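Local coordinates for ribosome-inactivating protein (Lychnis chalcedonica, PDB 2G5X), which belongs to the plant ribosome-inactivating proteins, whose compact fold joins a mixed beta sheet to a largely helical body, at residues Q74-K79 with A146-V151; T80-A85 with D105-A110. All blocks are in the same frame, centred on the assembly; numbering follows the deposited sequence.

Contact 1: Q74-K79 with A146-V151; sequences QDRDSK and AVYGKV
The carboxylate of Asp75, near the end of strand 69-76, takes the backbone N-H of Gly149 in the loop 146-151, and the side chain can be followed outward atom by atom. Its CB lies 3.9 Å from Tyr148 CD2, approaching the ring obliquely. From there CG sits between the backbone N and carbonyl carbon (chi1 70°), which brings OD2 to the N-H of Gly149. OD2 accepts from Gly149 N at 2.9 Å. The bond is fairly straight, 158° at the hydrogen, and meets the oxygen on its anti side. OD1 is taken by a salt bridge with Arg84 and a hydrogen bond from Asn86, so both oxygens of this buried acid are engaged and its rotation is fixed. Next along the strand, Arg76 runs beside Tyr148 in the same direction, its CD 3.6 Å from Tyr148 OH, while its NH1 bonds to Asn81 O. Gly149 CA comes within 3.3 Å of Arg76 O in a CA-H...O contact. Farther out, a water accepts from Ser78 N and donates weakly to Gly149 O. The receiving element is a type II beta turn, Val147 to Lys150, with Gly149 at its third position, held by an acid from the sheet.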
loop_
_atom_site.group_PDB
_atom_site.type_symbol
_atom_site.label_atom_id
_atom_site.label_comp_id
_atom_site.label_asym_id
_atom_site.label_seq_id
_atom_site.Cartn_x
_atom_site.Cartn_y
_atom_site.Cartn_z
ATOM N N GLN A 74 5.373 -7.769 8.160
ATOM C CA GLN A 74 6.259 -8.766 8.756
ATOM C C GLN A 74 7.734 -8.403 8.567
ATOM O O GLN A 74 8.150 -8.049 7.466
ATOM C CB GLN A 74 5.982 -10.135 8.115
ATOM C CG GLN A 74 7.066 -11.185 8.321
ATOM C CD GLN A 74 6.849 -12.401 7.433
ATOM O OE1 GLN A 74 6.057 -13.288 7.753
ATOM N NE2 GLN A 74 7.541 -12.432 6.301
ATOM N N ASP A 75 8.514 -8.471 9.646
ATOM C CA ASP A 75 9.953 -8.201 9.576
ATOM C C ASP A 75 10.665 -9.258 10.429
ATOM O O ASP A 75 10.105 -10.334 10.647
ATOM C CB ASP A 75 10.277 -6.761 10.033
ATOM C CG ASP A 75 10.078 -6.538 11.520
ATOM O OD1 ASP A 75 9.186 -7.166 12.116
ATOM O OD2 ASP A 75 10.812 -5.699 12.088
ATOM N N ARG A 76 11.885 -8.990 10.895
ATOM C CA ARG A 76 12.599 -9.978 11.713
ATOM C C ARG A 76 12.939 -9.496 13.118
ATOM O O ARG A 76 13.384 -8.368 13.303
ATOM C CB ARG A 76 13.887 -10.431 11.014
ATOM C CG ARG A 76 13.658 -11.415 9.877
ATOM C CD ARG A 76 14.965 -11.943 9.298
ATOM N NE ARG A 76 14.722 -12.860 8.184
ATOM C CZ ARG A 76 14.450 -14.155 8.311
ATOM N NH1 ARG A 76 14.390 -14.718 9.511
ATOM N NH2 ARG A 76 14.215 -14.886 7.231
ATOM N N ASP A 77 12.726 -10.369 14.101
ATOM C CA ASP A 77 13.009 -10.075 15.509
ATOM C C ASP A 77 14.529 -10.077 15.711
ATOM O O ASP A 77 15.208 -11.014 15.305
ATOM C CB ASP A 77 12.342 -11.143 16.388
ATOM C CG ASP A 77 12.349 -10.791 17.865
ATOM O OD1 ASP A 77 11.327 -11.057 18.533
ATOM O OD2 ASP A 77 13.364 -10.260 18.358
ATOM N N SER A 78 15.060 -9.030 16.338
ATOM C CA SER A 78 16.505 -8.917 16.551
ATOM C C SER A 78 17.113 -9.914 17.533
ATOM O O SER A 78 18.280 -10.283 17.402
ATOM C CB SER A 78 16.865 -7.496 17.006
ATOM O OG SER A 78 16.309 -7.209 18.278
ATOM N N LYS A 79 16.332 -10.352 18.515
ATOM C CA LYS A 79 16.840 -11.289 19.515
ATOM C C LYS A 79 16.882 -12.746 19.067
ATOM O O LYS A 79 17.805 -13.484 19.422
ATOM C CB LYS A 79 16.015 -11.181 20.801
ATOM C CG LYS A 79 16.442 -12.171 21.874
ATOM C CD LYS A 79 15.771 -11.892 23.207
ATOM C CE LYS A 79 16.303 -12.838 24.276
ATOM N NZ LYS A 79 15.751 -12.543 25.626
ATOM N N ALA A 146 14.198 2.817 9.791
ATOM C CA ALA A 146 13.815 3.160 11.157
ATOM C C ALA A 146 12.866 2.132 11.763
ATOM O O ALA A 146 12.567 2.181 12.956
ATOM C CB ALA A 146 13.168 4.543 11.183
ATOM N N VAL A 147 12.404 1.194 10.942
ATOM C CA VAL A 147 11.473 0.169 11.400
ATOM C C VAL A 147 12.024 -1.256 11.454
ATOM O O VAL A 147 11.958 -1.915 12.493
ATOM C CB VAL A 147 10.199 0.168 10.517
ATOM C CG1 VAL A 147 9.322 -1.035 10.848
ATOM C CG2 VAL A 147 9.428 1.459 10.736
ATOM N N TYR A 148 12.567 -1.733 10.341
ATOM C CA TYR A 148 13.077 -3.098 10.277
ATOM C C TYR A 148 13.977 -3.564 11.426
ATOM O O TYR A 148 15.034 -2.986 11.693
ATOM C CB TYR A 148 13.788 -3.328 8.937
ATOM C CG TYR A 148 14.352 -4.725 8.786
ATOM C CD1 TYR A 148 15.627 -5.036 9.259
ATOM C CD2 TYR A 148 13.599 -5.742 8.197
ATOM C CE1 TYR A 148 16.139 -6.327 9.152
ATOM C CE2 TYR A 148 14.100 -7.039 8.087
ATOM C CZ TYR A 148 15.370 -7.322 8.568
ATOM O OH TYR A 148 15.870 -8.600 8.476
ATOM N N GLY A 149 13.532 -4.620 12.105
ATOM C CA GLY A 149 14.287 -5.210 13.199
ATOM C C GLY A 149 14.544 -4.377 14.440
ATOM O O GLY A 149 15.402 -4.732 15.253
ATOM N N LYS A 150 13.807 -3.288 14.617
ATOM C CA LYS A 150 14.029 -2.443 15.787
ATOM C C LYS A 150 12.828 -2.360 16.720
ATOM O O LYS A 150 11.814 -3.033 16.519
ATOM C CB LYS A 150 14.410 -1.034 15.334
ATOM C CG LYS A 150 15.664 -0.983 14.477
ATOM C CD LYS A 150 15.957 0.428 14.010
ATOM C CE LYS A 150 17.246 0.471 13.206
ATOM N NZ LYS A 150 17.567 1.851 12.756
ATOM N N VAL A 151 12.969 -1.545 17.761
ATOM C CA VAL A 151 11.888 -1.318 18.707
ATOM C C VAL A 151 10.945 -0.373 17.969
ATOM O O VAL A 151 11.381 0.644 17.425
ATOM C CB VAL A 151 12.396 -0.633 19.992
ATOM C CG1 VAL A 151 11.220 -0.183 20.842
ATOM C CG2 VAL A 151 13.279 -1.591 20.777
HETATM O O HOH W 1 13.725 -6.469 17.297
#

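Contact 2: T80-A85 with D105-A110; sequences TNKLRA and DAEVLA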
loop_
_atom_site.group_PDB
_atom_site.type_symbol
_atom_site.label_atom_id
_atom_site.label_comp_id
_atom_site.label_asym_id
_atom_site.label_seq_id
_atom_site.Cartn_x
_atom_site.Cartn_y
_atom_site.Cartn_z
ATOM N N THR A 80 15.888 -13.156 18.289
ATOM C CA THR A 80 15.803 -14.538 17.821
ATOM C C THR A 80 16.031 -14.687 16.324
ATOM O O THR A 80 16.231 -15.800 15.827
ATOM C CB THR A 80 14.421 -15.125 18.127
ATOM O OG1 THR A 80 13.432 -14.409 17.373
ATOM C CG2 THR A 80 14.102 -15.004 19.613
ATOM N N ASN A 81 15.985 -13.566 15.612
ATOM C CA ASN A 81 16.155 -13.539 14.162
ATOM C C ASN A 81 15.020 -14.266 13.431
ATOM O O ASN A 81 15.181 -14.704 12.293
ATOM C CB ASN A 81 17.503 -14.144 13.759
ATOM C CG ASN A 81 17.802 -13.956 12.283
ATOM O OD1 ASN A 81 17.755 -12.838 11.770
ATOM N ND2 ASN A 81 18.109 -15.049 11.593
ATOM N N LYS A 82 13.870 -14.382 14.088
ATOM C CA LYS A 82 12.713 -15.045 13.492
ATOM C C LYS A 82 11.783 -14.049 12.805
ATOM O O LYS A 82 11.708 -12.891 13.201
ATOM C CB LYS A 82 11.924 -15.801 14.563
ATOM C CG LYS A 82 12.665 -16.990 15.148
ATOM C CD LYS A 82 11.805 -17.757 16.134
ATOM C CE LYS A 82 12.525 -19.011 16.609
ATOM N NZ LYS A 82 11.668 -19.848 17.492
ATOM N N LEU A 83 11.078 -14.507 11.773
ATOM C CA LEU A 83 10.129 -13.652 11.063
ATOM C C LEU A 83 8.934 -13.431 11.991
ATOM O O LEU A 83 8.335 -14.394 12.467
ATOM C CB LEU A 83 9.669 -14.331 9.769
ATOM C CG LEU A 83 10.724 -14.422 8.662
ATOM C CD1 LEU A 83 10.245 -15.353 7.562
ATOM C CD2 LEU A 83 10.990 -13.028 8.105
ATOM N N ARG A 84 8.596 -12.170 12.250
ATOM C CA ARG A 84 7.482 -11.844 13.146
ATOM C C ARG A 84 6.356 -11.074 12.452
ATOM O O ARG A 84 6.607 -10.156 11.669
ATOM C CB ARG A 84 7.991 -11.031 14.349
ATOM C CG ARG A 84 8.587 -9.677 13.982
ATOM C CD ARG A 84 9.146 -8.925 15.190
ATOM N NE ARG A 84 9.778 -7.678 14.762
ATOM C CZ ARG A 84 10.550 -6.912 15.526
ATOM N NH1 ARG A 84 10.799 -7.252 16.785
ATOM N NH2 ARG A 84 11.088 -5.808 15.020
ATOM N N ALA A 85 5.117 -11.454 12.756
ATOM C CA ALA A 85 3.938 -10.811 12.173
ATOM C C ALA A 85 3.444 -9.676 13.065
ATOM O O ALA A 85 3.140 -9.892 14.237
ATOM C CB ALA A 85 2.823 -11.840 11.982
ATOM N N ASP A 105 4.935 -17.137 5.854
ATOM C CA ASP A 105 6.232 -17.517 6.412
ATOM C C ASP A 105 6.515 -17.100 7.852
ATOM O O ASP A 105 7.592 -17.390 8.378
ATOM C CB ASP A 105 7.349 -16.979 5.510
ATOM C CG ASP A 105 7.150 -17.345 4.051
ATOM O OD1 ASP A 105 6.984 -18.550 3.761
ATOM O OD2 ASP A 105 7.163 -16.432 3.195
ATOM N N ALA A 106 5.560 -16.435 8.493
ATOM C CA ALA A 106 5.751 -15.975 9.872
ATOM C C ALA A 106 6.102 -17.096 10.847
ATOM O O ALA A 106 5.492 -18.169 10.826
ATOM C CB ALA A 106 4.501 -15.244 10.357
ATOM N N GLU A 107 7.081 -16.831 11.707
ATOM C CA GLU A 107 7.529 -17.793 12.709
ATOM C C GLU A 107 6.974 -17.470 14.093
ATOM O O GLU A 107 6.863 -18.350 14.952
ATOM C CB GLU A 107 9.060 -17.826 12.757
ATOM C CG GLU A 107 9.691 -18.428 11.507
ATOM C CD GLU A 107 11.206 -18.325 11.495
ATOM O OE1 GLU A 107 11.728 -17.212 11.278
ATOM O OE2 GLU A 107 11.874 -19.359 11.708
ATOM N N VAL A 108 6.639 -16.203 14.314
ATOM C CA VAL A 108 6.079 -15.777 15.590
ATOM C C VAL A 108 5.130 -14.593 15.430
ATOM O O VAL A 108 5.257 -13.797 14.500
ATOM C CB VAL A 108 7.186 -15.366 16.604
ATOM C CG1 VAL A 108 8.092 -16.556 16.911
ATOM C CG2 VAL A 108 7.995 -14.199 16.060
ATOM N N LEU A 109 4.162 -14.504 16.338
ATOM C CA LEU A 109 3.209 -13.400 16.355
ATOM C C LEU A 109 3.786 -12.383 17.336
ATOM O O LEU A 109 4.019 -12.710 18.501
ATOM C CB LEU A 109 1.842 -13.870 16.868
ATOM C CG LEU A 109 0.834 -12.756 17.192
ATOM C CD1 LEU A 109 0.342 -12.100 15.904
ATOM C CD2 LEU A 109 -0.338 -13.334 17.976
ATOM N N ALA A 110 4.041 -11.167 16.867
ATOM C CA ALA A 110 4.585 -10.129 17.738
ATOM C C ALA A 110 3.430 -9.366 18.370
ATOM O O ALA A 110 2.273 -9.541 17.980
ATOM C CB ALA A 110 5.468 -9.175 16.934
HETATM O O HOH W 2 9.025 -20.020 15.575
HETATM O O HOH W 3 1.000 -8.072 15.867
#
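Leu83 O receives two backbone donors from 105-110, Glu107 N and Val108 N, where short strand 108-109 joins the mixed sheet as one of its two edge strands, parallel to 83-87. The bridges pair Arg84 with Val108 and Ala85 with Leu109. Glu107 N is the nearer of the two donors, at 2.8 Å from Leu83 O; Val108 N shares the same oxygen. The ladder continues with Ala85 N to Val108 O at 2.9 Å and ends with Ala110 N on Ala85 O.

The tight side is the face bearing Ala85, where its CB meets Ala106 CB at 4.1 Å and Tyr99 of helix 99-102 packs against both. Leu83 extends alongside Asp105, pointing the same way, and its CD1 comes within 3.4 Å of Asp105 O. The acid itself turns outward to a salt bridge with Arg1. On the face bearing Arg84 and Val108, Arg84 CB rests 3.6 Å from Val108 CG2, before the extended chain carries its guanidinium away from 105-110, to Lys150 O and the acid of strand 69-76.

Toward solvent the packing is looser. The aliphatic part of Lys82 crosses Val108 at about a right angle, CD to CG1 4.0 Å, and its NZ reaches Glu107 O through one water. NZ and Glu107 OE2 stand 5.8 Å apart, so any attraction between these charges is probably modest. Glu107 nevertheless has one firm hold: CG lies anti to its carbonyl carbon (chi1 -69°), directing the extended chain to the N-H that opens strand 83-87, and OE1 accepts from Leu83 N at 2.8 Å on its anti side, with 166° at the hydrogen.

Followed from the N terminus, the chain runs along strand 69-76 into contact 1, turns through 77-82 and returns antiparallel as strand 83-87, the first half of contact 2. It then passes through helices 92-95 and 99-102 to reach 105-110, closing contact 2 as a short loop. Only after helices 119-126 and 137-145 does 146-151 return to strand 69-76, so the loop of contact 1 encloses that of contact 2. Their centres are about 10 Å apart. The two contacts meet directly along the neighbouring strands, and just beyond their ends Asp77 N probably bonds to Lys82 O. Together they join the edge strand 108-109 and the loop preceding helix 154-173 to one hairpin.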